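Local atomic coordinates of ADP-dependent (S)-NAD(P)H-hydrate dehydratase (Enterococcus faecalis, PDB entry 2R3B), a protein that probably dehydrates the S epimer of damaged, hydrated NAD(P)H at the expense of ADP, as a repair enzyme with a ribokinase-like fold. Residues V48-N53 / V97-T102; S63-I68 / L277-S282; L104-V109 / L131-A136. All coordinates share one frame; numbering follows the deposited sequence. Where two conformers were deposited one is given.

Contacts 1 and 3 are close neighbours, with centres about 9 Å apart. They share apolar packing, with Ile50 CD1 3.6 Å from Val134 CG2, and the backbone Phe99 O also packs on Leu105 CD2 at 3.5 Å. Contact 2 is centred about 19 Å from contact 1 but touches it through Leu49, whose CD1 is, in the conformer given, 3.4 Å from Thr64 CA. Contacts 2 and 3 do not touch, their nearest atoms being about 12 Å apart. Toward the predicted substrate site, the side chain of Asn53 in contact 1 comes within about 4 Å of Gly122, and that of Ala66 in contact 2 within about 7 Å of the side chain of Asp235; contact 3 lies away.

Contact 1: residues V48-N53 / V97-T102; sequences VLIGGN and VGFEET
The glycine-rich loop leaving the C-terminal end of strand 46-50 in this ribokinase-like fold is met by the ring of Phe99, which projects from the type I turn Gly98-Glu101. Phe99 CZ approaches Gly51 O at 3.5 Å and CE2 approaches Gly52 O at 3.7 Å, both carbonyls oblique to the ring. Near the ring plane, its edge is met by Ile50 CG2, 4.4 Å from Phe99 CE1, and by Asn53 CA, 4.3 Å from Phe99 CE2. With CG anti to the carbonyl carbon (chi1 -72°), the ring reaches from the turn to the backbone of the loop. The turn is closed by Glu101 N to Gly98 O and by a nearly straight bond from Gly98 N to Glu101 OE2 (2.8 Å, 173°), which arrives from the anti side, 28° out of the carboxylate plane. Gly51 O and Gly52 O are both hydrogen-bonded to Thr79 OG1, which helps to fix the path of the loop. Asn53 turns its OD1 to the backbone N of Gln55 and Tyr56, close to Gly122 of the predicted substrate site. Around the ring, Ile78 of strand 74-78 and Ile130 of helix 125-137 pack on Ile50 and Phe99, while Glu101 sits at the N-cap of helix 102-111.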
loop_
_atom_site.group_PDB
_atom_site.type_symbol
_atom_site.label_atom_id
_atom_site.label_comp_id
_atom_site.label_asym_id
_atom_site.label_seq_id
_atom_site.Cartn_x
_atom_site.Cartn_y
_atom_site.Cartn_z
ATOM N N VAL B 48 -16.673 -15.959 5.613
ATOM C CA VAL B 48 -16.319 -16.054 4.229
ATOM C C VAL B 48 -17.028 -14.930 3.457
ATOM O O VAL B 48 -18.250 -14.797 3.551
ATOM C CB VAL B 48 -16.693 -17.445 3.628
ATOM C CG1 VAL B 48 -16.378 -17.458 2.107
ATOM C CG2 VAL B 48 -15.916 -18.566 4.316
ATOM N N LEU B 49 -16.248 -14.122 2.742
ATOM C CA LEU B 49 -16.762 -12.995 1.959
ATOM C C LEU B 49 -16.660 -13.364 0.491
ATOM O O LEU B 49 -15.581 -13.762 0.019
ATOM C CB LEU B 49 -15.924 -11.753 2.251
ATOM C CG LEU B 49 -15.698 -11.349 3.715
ATOM C CD1 LEU B 49 -14.815 -10.085 3.769
ATOM C CD2 LEU B 49 -17.032 -11.138 4.427
ATOM N N ILE B 50 -17.741 -13.233 -0.255
ATOM C CA ILE B 50 -17.780 -13.674 -1.639
ATOM C C ILE B 50 -18.214 -12.555 -2.570
ATOM O O ILE B 50 -19.285 -11.995 -2.397
ATOM C CB ILE B 50 -18.777 -14.856 -1.787
ATOM C CG1 ILE B 50 -18.477 -15.917 -0.728
ATOM C CG2 ILE B 50 -18.738 -15.396 -3.236
ATOM C CD1 ILE B 50 -19.436 -17.122 -0.721
ATOM N N GLY B 51 -17.346 -12.179 -3.522
ATOM C CA GLY B 51 -17.667 -11.101 -4.462
ATOM C C GLY B 51 -16.430 -10.652 -5.182
ATOM O O GLY B 51 -15.406 -11.335 -5.160
ATOM N N GLY B 52 -16.529 -9.489 -5.811
ATOM C CA GLY B 52 -15.428 -8.914 -6.538
ATOM C C GLY B 52 -15.111 -9.664 -7.805
ATOM O O GLY B 52 -14.179 -10.532 -7.850
ATOM N N ASN B 53 -15.820 -9.328 -8.858
ATOM C CA ASN B 53 -15.479 -9.836 -10.175
ATOM C C ASN B 53 -14.289 -9.034 -10.708
ATOM O O ASN B 53 -13.639 -8.331 -9.935
ATOM C CB ASN B 53 -16.687 -9.895 -11.123
ATOM C CG ASN B 53 -17.126 -8.541 -11.614
ATOM O OD1 ASN B 53 -16.458 -7.516 -11.385
ATOM N ND2 ASN B 53 -18.218 -8.538 -12.391
ATOM N N VAL B 97 -9.377 -17.363 -1.980
ATOM C CA VAL B 97 -9.774 -18.490 -2.806
ATOM C C VAL B 97 -10.350 -17.906 -4.089
ATOM O O VAL B 97 -11.122 -16.943 -4.046
ATOM C CB VAL B 97 -10.807 -19.364 -2.081
ATOM C CG1 VAL B 97 -11.312 -20.539 -2.989
ATOM C CG2 VAL B 97 -10.189 -19.895 -0.733
ATOM N N GLY B 98 -9.926 -18.427 -5.225
ATOM C CA GLY B 98 -10.482 -17.983 -6.523
ATOM C C GLY B 98 -11.817 -18.627 -6.871
ATOM O O GLY B 98 -12.187 -19.699 -6.389
ATOM N N PHE B 99 -12.568 -17.961 -7.711
ATOM C CA PHE B 99 -13.855 -18.484 -8.166
ATOM C C PHE B 99 -13.753 -19.823 -8.877
ATOM O O PHE B 99 -14.734 -20.597 -8.889
ATOM C CB PHE B 99 -14.489 -17.514 -9.142
ATOM C CG PHE B 99 -15.021 -16.250 -8.523
ATOM C CD1 PHE B 99 -15.759 -16.266 -7.357
ATOM C CD2 PHE B 99 -14.867 -15.057 -9.181
ATOM C CE1 PHE B 99 -16.267 -15.084 -6.822
ATOM C CE2 PHE B 99 -15.393 -13.890 -8.653
ATOM C CZ PHE B 99 -16.073 -13.920 -7.471
ATOM N N GLU B 100 -12.614 -20.089 -9.517
ATOM C CA GLU B 100 -12.362 -21.315 -10.278
ATOM C C GLU B 100 -12.048 -22.512 -9.384
ATOM O O GLU B 100 -12.032 -23.660 -9.832
ATOM C CB GLU B 100 -11.188 -21.068 -11.256
ATOM C CG GLU B 100 -9.734 -21.194 -10.634
ATOM C CD GLU B 100 -9.122 -19.902 -9.967
ATOM O OE1 GLU B 100 -9.797 -18.992 -9.678
ATOM O OE2 GLU B 100 -7.932 -19.869 -9.715
ATOM N N GLU B 101 -11.737 -22.240 -8.115
ATOM C CA GLU B 101 -11.299 -23.253 -7.166
ATOM C C GLU B 101 -12.523 -23.917 -6.517
ATOM O O GLU B 101 -12.826 -23.716 -5.348
ATOM C CB GLU B 101 -10.378 -22.603 -6.126
ATOM C CG GLU B 101 -9.090 -22.104 -6.711
ATOM C CD GLU B 101 -8.133 -21.695 -5.632
ATOM O OE1 GLU B 101 -7.476 -22.584 -5.040
ATOM O OE2 GLU B 101 -8.011 -20.472 -5.372
ATOM N N THR B 102 -13.230 -24.727 -7.309
ATOM C CA THR B 102 -14.578 -25.205 -6.951
ATOM C C THR B 102 -14.588 -25.962 -5.617
ATOM O O THR B 102 -15.425 -25.722 -4.770
ATOM C CB THR B 102 -15.127 -26.144 -8.053
ATOM O OG1 THR B 102 -15.012 -25.481 -9.310
ATOM C CG2 THR B 102 -16.626 -26.506 -7.801
#

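Contact 2: residues S63-I68 / L277-S282; sequences STEACI and LPTKIS
The carboxylate of Glu65 is the flat group here, and segment 277-282 lies to one side of its plane. On that side Thr279 brings CG2 to 3.6 Å and CB to 3.7 Å from Glu65 OE1; both carbons are raised off the plane, CB the more steeply, and the two side chains cross obliquely. The polar needs of the carboxylate are met by other residues: OE1 forms a salt bridge with Arg90 NH2, and OE2 is hydrogen-bonded to Gln283 NE2. These partners hold one oxygen each and restrain the rotation of the group, and the Arg90 salt bridge probably favours its charged form. With CG anti to the backbone N (chi1 -174°), the extended chain runs alongside helix 278-292, past Ser282 to Thr279, and Glu65 CG rests 3.9 Å from Ser282 CB.

The second point of touch is closer. Ser282 OG, anti to its carbonyl carbon at chi1 -62°, presses against Ala66, 3.2 Å from CA and 3.3 Å from CB. Ala66 N lies 3.5 Å from the same OG, but its angle is too poor for a hydrogen bond, so this is packing of a small hydroxyl on a small residue. Small side chains let the backbones come together, with Ala66 CA 4.6 Å from Ser282 CA.

Segments 63-68 and 278-282 run nearly parallel, their axes 8.9 Å apart and inclined by 17°. In this ribokinase-like fold the pair borders the predicted substrate site, Ser63 OG bonding to Asp235 O. Helix 233-247 packs on both through Ile240 and Thr236; strands 46-50 and 74-78 underlie helix 57-70, and Glu93 of a neighbouring subunit packs on Thr279.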
loop_
_atom_site.group_PDB
_atom_site.type_symbol
_atom_site.label_atom_id
_atom_site.label_comp_id
_atom_site.label_asym_id
_atom_site.label_seq_id
_atom_site.Cartn_x
_atom_site.Cartn_y
_atom_site.Cartn_z
ATOM N N SER B 63 -15.010 -4.594 1.807
ATOM C CA SER B 63 -15.662 -5.451 2.771
ATOM C C SER B 63 -14.696 -6.224 3.639
ATOM O O SER B 63 -14.947 -6.422 4.834
ATOM C CB SER B 63 -16.555 -6.465 2.065
ATOM O OG SER B 63 -17.555 -5.827 1.326
ATOM N N THR B 64 -13.619 -6.715 3.024
ATOM C CA THR B 64 -12.593 -7.475 3.759
ATOM C C THR B 64 -11.946 -6.625 4.829
ATOM O O THR B 64 -11.814 -7.069 5.962
ATOM C CB THR B 64 -11.557 -8.024 2.766
ATOM O OG1 THR B 64 -12.257 -8.842 1.810
ATOM C CG2 THR B 64 -10.451 -8.828 3.495
ATOM N N GLU B 65 -11.557 -5.405 4.502
ATOM C CA GLU B 65 -10.915 -4.528 5.484
ATOM C C GLU B 65 -11.872 -4.271 6.678
ATOM O O GLU B 65 -11.455 -4.243 7.837
ATOM C CB GLU B 65 -10.482 -3.210 4.814
ATOM C CG GLU B 65 -9.670 -2.305 5.749
ATOM C CD GLU B 65 -8.786 -1.284 5.038
ATOM O OE1 GLU B 65 -9.109 -0.941 3.871
ATOM O OE2 GLU B 65 -7.775 -0.836 5.674
ATOM N N ALA B 66 -13.153 -4.066 6.374
ATOM C CA ALA B 66 -14.187 -3.833 7.401
ATOM C C ALA B 66 -14.306 -5.059 8.307
ATOM O O ALA B 66 -14.349 -4.954 9.541
ATOM C CB ALA B 66 -15.560 -3.537 6.713
ATOM N N CYS B 67 -14.351 -6.231 7.699
ATOM C CA CYS B 67 -14.516 -7.476 8.469
ATOM C C CYS B 67 -13.349 -7.755 9.428
ATOM O O CYS B 67 -13.551 -8.006 10.626
ATOM C CB CYS B 67 -14.730 -8.640 7.497
ATOM S SG CYS B 67 -15.169 -10.205 8.261
ATOM N N ILE B 68 -12.127 -7.648 8.914
ATOM C CA ILE B 68 -10.927 -7.831 9.725
ATOM C C ILE B 68 -10.892 -6.826 10.846
ATOM O O ILE B 68 -10.738 -7.190 12.015
ATOM C CB ILE B 68 -9.670 -7.669 8.873
ATOM C CG1 ILE B 68 -9.614 -8.818 7.852
ATOM C CG2 ILE B 68 -8.403 -7.645 9.750
ATOM C CD1 ILE B 68 -8.631 -8.544 6.774
ATOM N N LEU B 277 -14.125 8.622 3.074
ATOM C CA LEU B 277 -13.588 7.447 2.374
ATOM C C LEU B 277 -14.008 6.223 3.151
ATOM O O LEU B 277 -13.761 6.137 4.357
ATOM C CB LEU B 277 -12.072 7.518 2.292
ATOM C CG LEU B 277 -11.397 8.577 1.427
ATOM C CD1 LEU B 277 -9.869 8.413 1.568
ATOM C CD2 LEU B 277 -11.852 8.532 -0.029
ATOM N N PRO B 278 -14.664 5.263 2.484
ATOM C CA PRO B 278 -15.159 4.106 3.260
ATOM C C PRO B 278 -14.116 3.328 4.046
ATOM O O PRO B 278 -14.408 2.785 5.136
ATOM C CB PRO B 278 -15.768 3.227 2.175
ATOM C CG PRO B 278 -16.217 4.148 1.171
ATOM C CD PRO B 278 -15.114 5.185 1.092
ATOM N N THR B 279 -12.907 3.243 3.511
ATOM C CA THR B 279 -11.838 2.576 4.211
ATOM C C THR B 279 -11.466 3.264 5.519
ATOM O O THR B 279 -10.992 2.590 6.432
ATOM C CB THR B 279 -10.602 2.430 3.344
ATOM O OG1 THR B 279 -10.184 3.716 2.934
ATOM C CG2 THR B 279 -10.926 1.595 2.107
ATOM N N LYS B 280 -11.721 4.578 5.643
ATOM C CA LYS B 280 -11.504 5.257 6.942
ATOM C C LYS B 280 -12.466 4.819 8.040
ATOM O O LYS B 280 -12.097 4.808 9.236
ATOM C CB LYS B 280 -11.581 6.779 6.815
ATOM C CG LYS B 280 -10.364 7.368 6.189
ATOM C CD LYS B 280 -10.389 8.887 6.165
ATOM C CE LYS B 280 -10.173 9.507 7.561
ATOM N NZ LYS B 280 -9.899 11.024 7.561
ATOM N N ILE B 281 -13.688 4.417 7.663
ATOM C CA ILE B 281 -14.618 3.881 8.632
ATOM C C ILE B 281 -14.061 2.567 9.144
ATOM O O ILE B 281 -13.972 2.343 10.341
ATOM C CB ILE B 281 -16.025 3.675 8.064
ATOM C CG1 ILE B 281 -16.639 5.043 7.677
ATOM C CG2 ILE B 281 -16.925 2.905 9.077
ATOM C CD1 ILE B 281 -17.961 4.933 6.862
ATOM N N SER B 282 -13.646 1.700 8.239
ATOM C CA SER B 282 -13.065 0.411 8.670
ATOM C C SER B 282 -11.861 0.580 9.611
ATOM O O SER B 282 -11.720 -0.139 10.622
ATOM C CB SER B 282 -12.682 -0.410 7.426
ATOM O OG SER B 282 -13.884 -0.689 6.673
#

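Contact 3: residues L104-V109 / L131-A136; sequences LLTNVV and LKMVLA
Met133, a selenomethionine, reaches from helix 125-137 with its terminal methyl and, in the one of its two deposited conformers described here, touches two successive residues of helix 102-111. In that conformer Met133 CE lies 3.7 Å from Thr106 OG1 and 4.0 Å from Leu105 CD1, and its side chain crosses each of theirs at about a right angle. The chain leaves the helix with CG anti to the carbonyl carbon; the CG-SE step carries it toward helix 102-111, and the bend at chi3 (55°) turns CE to Thr106 and Leu105. Leu105 has CG between its backbone N and carbonyl carbon (chi1 86°), a less usual setting for a helical leucine, and this sends CD1 across to meet the methyl.

Further along the two helices the packing is looser: Val109 CG2 and Val134 CG2 stand 4.6 Å apart, yet each valine also packs on Ile115 of strand 114-117, which lies between the two helices in the chain. Both helices pack side by side on the sheet of the ribokinase-like fold, away from the predicted binding residues.

Thr106 OG1 is hydrogen-bonded to Thr102 O one turn earlier, which orients the hydroxyl that CE touches. Thr106 O accepts a hydrogen bond from Gln137 NE2, a polar tie between the helices. Leu105 is backed by Val97 and Ile78 of two sheet strands.

Chemically, the meeting is van der Waals packing of the CE methyl on the CD1 methyl of Leu105 and on the Thr106 oxygen, whose hydroxyl is bonded to Thr102 O. Met133 is partly exposed and touches a crystal neighbour, which may influence its conformation.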
loop_
_atom_site.group_PDB
_atom_site.type_symbol
_atom_site.label_atom_id
_atom_site.label_comp_id
_atom_site.label_asym_id
_atom_site.label_seq_id
_atom_site.Cartn_x
_atom_site.Cartn_y
_atom_site.Cartn_z
ATOM N N LEU B 104 -12.181 -26.130 -3.187
ATOM C CA LEU B 104 -11.686 -25.318 -2.067
ATOM C C LEU B 104 -12.715 -24.280 -1.626
ATOM O O LEU B 104 -12.922 -24.057 -0.436
ATOM C CB LEU B 104 -10.397 -24.636 -2.487
ATOM C CG LEU B 104 -9.722 -23.829 -1.372
ATOM C CD1 LEU B 104 -9.546 -24.678 -0.089
ATOM C CD2 LEU B 104 -8.376 -23.313 -1.893
ATOM N N LEU B 105 -13.399 -23.662 -2.574
ATOM C CA LEU B 105 -14.401 -22.659 -2.207
ATOM C C LEU B 105 -15.575 -23.333 -1.464
ATOM O O LEU B 105 -16.092 -22.818 -0.464
ATOM C CB LEU B 105 -14.826 -21.864 -3.426
ATOM C CG LEU B 105 -15.910 -22.266 -4.402
ATOM C CD1 LEU B 105 -17.320 -22.037 -3.808
ATOM C CD2 LEU B 105 -15.745 -21.424 -5.683
ATOM N N THR B 106 -15.942 -24.538 -1.891
ATOM C CA THR B 106 -16.944 -25.313 -1.182
ATOM C C THR B 106 -16.506 -25.669 0.235
ATOM O O THR B 106 -17.292 -25.613 1.166
ATOM C CB THR B 106 -17.279 -26.567 -2.027
ATOM O OG1 THR B 106 -17.796 -26.119 -3.303
ATOM C CG2 THR B 106 -18.237 -27.490 -1.315
ATOM N N ASN B 107 -15.232 -25.974 0.412
ATOM C CA ASN B 107 -14.680 -26.301 1.704
ATOM C C ASN B 107 -14.772 -25.122 2.645
ATOM O O ASN B 107 -15.203 -25.265 3.800
ATOM C CB ASN B 107 -13.228 -26.721 1.527
ATOM C CG ASN B 107 -12.661 -27.457 2.698
ATOM O OD1 ASN B 107 -13.233 -27.533 3.793
ATOM N ND2 ASN B 107 -11.519 -28.066 2.450
ATOM N N VAL B 108 -14.337 -23.959 2.177
ATOM C CA VAL B 108 -14.356 -22.780 3.030
ATOM C C VAL B 108 -15.778 -22.340 3.359
ATOM O O VAL B 108 -16.065 -21.913 4.482
ATOM C CB VAL B 108 -13.460 -21.609 2.512
ATOM C CG1 VAL B 108 -12.019 -22.096 2.266
ATOM C CG2 VAL B 108 -14.008 -20.940 1.300
ATOM N N VAL B 109 -16.689 -22.445 2.412
ATOM C CA VAL B 109 -18.088 -22.135 2.726
ATOM C C VAL B 109 -18.676 -23.117 3.756
ATOM O O VAL B 109 -19.409 -22.718 4.671
ATOM C CB VAL B 109 -18.946 -22.122 1.436
ATOM C CG1 VAL B 109 -20.418 -22.132 1.790
ATOM C CG2 VAL B 109 -18.537 -20.945 0.560
ATOM N N LEU B 131 -23.574 -17.888 -6.696
ATOM C CA LEU B 131 -24.760 -17.675 -5.829
ATOM C C LEU B 131 -25.581 -18.963 -5.667
ATOM O O LEU B 131 -25.946 -19.338 -4.564
ATOM C CB LEU B 131 -25.659 -16.562 -6.382
ATOM C CG LEU B 131 -26.940 -16.277 -5.592
ATOM C CD1 LEU B 131 -26.607 -15.860 -4.178
ATOM C CD2 LEU B 131 -27.774 -15.203 -6.280
ATOM N N LYS B 132 -25.870 -19.648 -6.766
ATOM C CA LYS B 132 -26.610 -20.912 -6.648
ATOM C C LYS B 132 -25.878 -21.931 -5.781
ATOM O O LYS B 132 -26.512 -22.609 -4.997
ATOM C CB LYS B 132 -26.809 -21.563 -8.000
ATOM C CG LYS B 132 -27.716 -20.850 -8.933
ATOM C CD LYS B 132 -27.896 -21.725 -10.167
ATOM C CE LYS B 132 -28.198 -20.974 -11.407
ATOM N NZ LYS B 132 -28.143 -21.987 -12.521
HETATM N N MSE B 133 -24.556 -22.067 -5.968
HETATM C CA MSE B 133 -23.781 -23.023 -5.172
HETATM C C MSE B 133 -23.906 -22.671 -3.710
HETATM O O MSE B 133 -24.143 -23.531 -2.883
HETATM C CB MSE B 133 -22.306 -23.064 -5.614
HETATM C CG MSE B 133 -22.103 -23.661 -6.991
HETATM SE SE MSE B 133 -20.249 -23.580 -7.575
HETATM C CE MSE B 133 -19.502 -24.437 -6.168
ATOM N N VAL B 134 -23.782 -21.385 -3.391
ATOM C CA VAL B 134 -23.847 -20.957 -2.001
ATOM C C VAL B 134 -25.208 -21.148 -1.389
ATOM O O VAL B 134 -25.341 -21.594 -0.254
ATOM C CB VAL B 134 -23.423 -19.467 -1.858
ATOM C CG1 VAL B 134 -23.836 -18.894 -0.488
ATOM C CG2 VAL B 134 -21.933 -19.345 -2.107
ATOM N N LEU B 135 -26.245 -20.797 -2.132
ATOM C CA LEU B 135 -27.591 -21.001 -1.642
ATOM C C LEU B 135 -27.846 -22.499 -1.438
ATOM O O LEU B 135 -28.481 -22.866 -0.471
ATOM C CB LEU B 135 -28.620 -20.438 -2.611
ATOM C CG LEU B 135 -28.650 -18.908 -2.704
ATOM C CD1 LEU B 135 -29.572 -18.480 -3.849
ATOM C CD2 LEU B 135 -29.097 -18.315 -1.406
ATOM N N ALA B 136 -27.361 -23.338 -2.352
ATOM C CA ALA B 136 -27.576 -24.797 -2.248
ATOM C C ALA B 136 -26.854 -25.358 -1.027
ATOM O O ALA B 136 -27.374 -26.229 -0.323
ATOM C CB ALA B 136 -27.071 -25.492 -3.497
#